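Local atomic coordinates of GH18 chiitnase (Pseudoalteromonas aurantia, PDB entry 6K7Z), a protein that probably hydrolyses the beta-1,4 linkages of chitin within the chain, as an endo-acting chitinase of glycoside hydrolase family 18. Residues 5-10 with 27-32. Numbering follows the deposited sequence.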
ATOM      1  N   ILE A   5       3.079   7.649   5.072  1.00 10.44           N
ATOM      2  CA  ILE A   5       2.141   6.539   5.081  1.00 10.14           C
ATOM      3  C   ILE A   5       2.744   5.405   5.897  1.00 10.94           C
ATOM      4  O   ILE A   5       3.952   5.154   5.830  1.00  9.95           O
ATOM      5  CB  ILE A   5       1.821   6.097   3.642  1.00 10.38           C
ATOM      6  CG1 ILE A   5       1.288   7.301   2.856  1.00 14.33           C
ATOM      7  CG2 ILE A   5       0.813   4.936   3.616  1.00 11.06           C
ATOM      8  CD1 ILE A   5       0.829   6.985   1.491  1.00 15.53           C
ATOM      9  N   THR A   6       1.910   4.722   6.680  1.00  8.54           N
ATOM     10  CA  THR A   6       2.390   3.545   7.387  1.00  9.18           C
ATOM     11  C   THR A   6       1.330   2.464   7.329  1.00  9.93           C
ATOM     12  O   THR A   6       0.142   2.747   7.174  1.00 12.83           O
ATOM     13  CB  THR A   6       2.767   3.854   8.853  1.00 10.31           C
ATOM     14  OG1 THR A   6       3.341   2.687   9.463  1.00  9.93           O
ATOM     15  CG2 THR A   6       1.552   4.330   9.658  1.00 10.22           C
ATOM     16  N   TYR A   7       1.775   1.215   7.446  1.00  9.25           N
ATOM     17  CA  TYR A   7       0.888   0.071   7.623  1.00 10.62           C
ATOM     18  C   TYR A   7       0.796  -0.314   9.093  1.00 11.06           C
ATOM     19  O   TYR A   7       1.802  -0.344   9.806  1.00 11.64           O
ATOM     20  CB  TYR A   7       1.366  -1.142   6.831  1.00 12.26           C
ATOM     21  CG  TYR A   7       1.122  -1.032   5.350  1.00 12.63           C
ATOM     22  CD1 TYR A   7       1.999  -0.308   4.543  1.00  8.36           C
ATOM     23  CD2 TYR A   7       0.024  -1.635   4.765  1.00  9.94           C
ATOM     24  CE1 TYR A   7       1.784  -0.176   3.196  1.00  9.23           C
ATOM     25  CE2 TYR A   7      -0.201  -1.517   3.396  1.00  8.59           C
ATOM     26  CZ  TYR A   7       0.687  -0.787   2.628  1.00  8.32           C
ATOM     27  OH  TYR A   7       0.490  -0.652   1.285  1.00 10.91           O
ATOM     28  N   TYR A   8      -0.417  -0.625   9.542  1.00 10.78           N
ATOM     29  CA  TYR A   8      -0.635  -1.097  10.901  1.00 10.08           C
ATOM     30  C   TYR A   8      -1.089  -2.549  10.822  1.00 10.51           C
ATOM     31  O   TYR A   8      -2.222  -2.828  10.426  1.00 12.18           O
ATOM     32  CB  TYR A   8      -1.653  -0.223  11.621  1.00  9.73           C
ATOM     33  CG  TYR A   8      -1.794  -0.545  13.092  1.00 13.63           C
ATOM     34  CD1 TYR A   8      -0.915  -0.002  14.011  1.00 12.31           C
ATOM     35  CD2 TYR A   8      -2.801  -1.378  13.561  1.00 15.49           C
ATOM     36  CE1 TYR A   8      -1.025  -0.263  15.358  1.00 14.20           C
ATOM     37  CE2 TYR A   8      -2.912  -1.656  14.933  1.00 14.32           C
ATOM     38  CZ  TYR A   8      -2.008  -1.094  15.817  1.00 16.87           C
ATOM     39  OH  TYR A   8      -2.081  -1.330  17.188  1.00 20.90           O
ATOM     40  N   ASN A   9      -0.199  -3.467  11.198  1.00 12.12           N
ATOM     41  CA  ASN A   9      -0.520  -4.891  11.275  1.00 13.32           C
ATOM     42  C   ASN A   9      -0.270  -5.382  12.690  1.00 13.77           C
ATOM     43  O   ASN A   9      -1.227  -5.720  13.390  1.00 15.41           O
ATOM     44  CB  ASN A   9       0.289  -5.675  10.237  1.00 14.47           C
ATOM     45  CG  ASN A   9      -0.096  -7.154  10.168  1.00 20.14           C
ATOM     46  OD1 ASN A   9       0.723  -8.022  10.446  1.00 25.91           O
ATOM     47  ND2 ASN A   9      -1.337  -7.441   9.778  1.00 18.42           N
ATOM     48  N   SER A  10       0.986  -5.415  13.149  1.00 13.54           N
ATOM     49  CA  SER A  10       1.280  -5.725  14.542  1.00 14.06           C
ATOM     50  C   SER A  10       0.699  -4.661  15.466  1.00 16.02           C
ATOM     51  O   SER A  10       0.711  -3.466  15.153  1.00 12.65           O
ATOM     52  CB  SER A  10       2.790  -5.818  14.763  1.00 15.65           C
ATOM     53  OG  SER A  10       3.092  -5.647  16.140  1.00 19.13           O
ATOM     54  N   ASN A  27      -2.667   2.676   6.783  1.00 10.37           N
ATOM     55  CA  ASN A  27      -3.270   1.519   6.135  1.00  9.17           C
ATOM     56  C   ASN A  27      -3.451   0.420   7.172  1.00 11.33           C
ATOM     57  O   ASN A  27      -2.466  -0.111   7.685  1.00 11.21           O
ATOM     58  CB  ASN A  27      -2.401   0.984   4.995  1.00  9.44           C
ATOM     59  CG  ASN A  27      -2.155   2.004   3.902  1.00 10.78           C
ATOM     60  OD1 ASN A  27      -2.986   2.866   3.647  1.00 11.28           O
ATOM     61  ND2 ASN A  27      -1.017   1.875   3.218  1.00  8.79           N
ATOM     62  N   LEU A  28      -4.701   0.059   7.465  1.00 10.63           N
ATOM     63  CA  LEU A  28      -4.946  -1.053   8.373  1.00 11.11           C
ATOM     64  C   LEU A  28      -4.769  -2.360   7.611  1.00  9.97           C
ATOM     65  O   LEU A  28      -5.413  -2.580   6.582  1.00 14.26           O
ATOM     66  CB  LEU A  28      -6.341  -0.952   8.991  1.00  9.40           C
ATOM     67  CG  LEU A  28      -6.673   0.414   9.573  1.00  8.46           C
ATOM     68  CD1 LEU A  28      -8.129   0.467  10.017  1.00 13.02           C
ATOM     69  CD2 LEU A  28      -5.734   0.732  10.753  1.00 10.80           C
ATOM     70  N   ALA A  29      -3.900  -3.229   8.114  1.00 10.88           N
ATOM     71  CA  ALA A  29      -3.578  -4.492   7.452  1.00 11.56           C
ATOM     72  C   ALA A  29      -3.979  -5.702   8.313  1.00 11.07           C
ATOM     73  O   ALA A  29      -3.516  -5.801   9.442  1.00 13.83           O
ATOM     74  CB  ALA A  29      -2.076  -4.535   7.159  1.00 11.53           C
ATOM     75  N   PHE A  30      -4.777  -6.651   7.817  1.00 14.45           N
ATOM     76  CA  PHE A  30      -5.289  -6.738   6.455  1.00 11.81           C
ATOM     77  C   PHE A  30      -6.739  -7.204   6.437  1.00 13.00           C
ATOM     78  O   PHE A  30      -7.257  -7.783   7.396  1.00 12.66           O
ATOM     79  CB  PHE A  30      -4.496  -7.744   5.606  1.00 11.77           C
ATOM     80  CG  PHE A  30      -3.100  -7.322   5.274  1.00 12.28           C
ATOM     81  CD1 PHE A  30      -2.866  -6.379   4.292  1.00 13.18           C
ATOM     82  CD2 PHE A  30      -2.018  -7.908   5.912  1.00 14.29           C
ATOM     83  CE1 PHE A  30      -1.557  -5.997   3.970  1.00 11.25           C
ATOM     84  CE2 PHE A  30      -0.720  -7.532   5.603  1.00 13.40           C
ATOM     85  CZ  PHE A  30      -0.491  -6.582   4.627  1.00 12.38           C
ATOM     86  N   LEU A  31      -7.365  -6.996   5.295  1.00 13.17           N
ATOM     87  CA  LEU A  31      -8.592  -7.678   4.918  1.00 12.59           C
ATOM     88  C   LEU A  31      -8.236  -8.575   3.744  1.00 15.03           C
ATOM     89  O   LEU A  31      -7.536  -8.132   2.827  1.00 14.82           O
ATOM     90  CB  LEU A  31      -9.667  -6.661   4.539  1.00 13.16           C
ATOM     91  CG  LEU A  31     -11.072  -7.147   4.190  1.00 16.68           C
ATOM     92  CD1 LEU A  31     -11.758  -7.723   5.414  1.00 18.69           C
ATOM     93  CD2 LEU A  31     -11.868  -5.988   3.606  1.00 15.30           C
ATOM     94  N   SER A  32      -8.662  -9.838   3.775  1.00 14.46           N
ATOM     95  CA  SER A  32      -8.263 -10.744   2.700  1.00 16.18           C
ATOM     96  C   SER A  32      -9.284 -11.865   2.546  1.00 17.53           C
ATOM     97  O   SER A  32     -10.239 -11.975   3.311  1.00 16.70           O
ATOM     98  CB  SER A  32      -6.845 -11.305   2.933  1.00 17.28           C
ATOM     99  OG  SER A  32      -6.769 -12.114   4.093  1.00 17.39           O
TER
HETATM  100  O   HOH W   1      -4.087  -5.052  12.182  1.00 14.04           O
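Strands 5-8 and 27-32 run parallel, their short axes 37° apart, with Tyr7 beside Asn27 and Tyr8 beside Leu28: Asn27 N bonds Thr6 O (2.8 Å), Tyr8 N bonds Asn27 O (2.8 Å) and Ala29 N bonds Tyr8 O (2.9 Å). The Asn9 side chain adds a fourth bond beyond this ladder: CG, anti to the backbone N (chi1 -174°), carries ND2 across to Ala29 O (2.7 Å), above the carbonyl plane but almost in the Asn9 amide plane. Water 1 bridges Asn9 O and the same oxygen, which belongs to the cis peptide between Ala29 and Phe30. On the face shared by Tyr7 and Asn27, Asn27 CB makes a CH-pi contact 3.9 Å from the Tyr7 ring centroid, and Asn27 ND2 lies over that ring 3.2 Å from Tyr7 CZ. Replacing Tyr7 by an alanine is likely to open a gap over Asn27 and leave Asp113 without its hydroxyl partner. Tyr7 OH hydrogen-bonds Asp113 OD2 on strand 111-115, probably part of the acidic DxxDxDxE signature of family 18 at the barrel's catalytic centre. The pair forms adjoining staves of the TIM barrel: strand 256-260 flanks 5-8, strand 71-77 flanks 27-32.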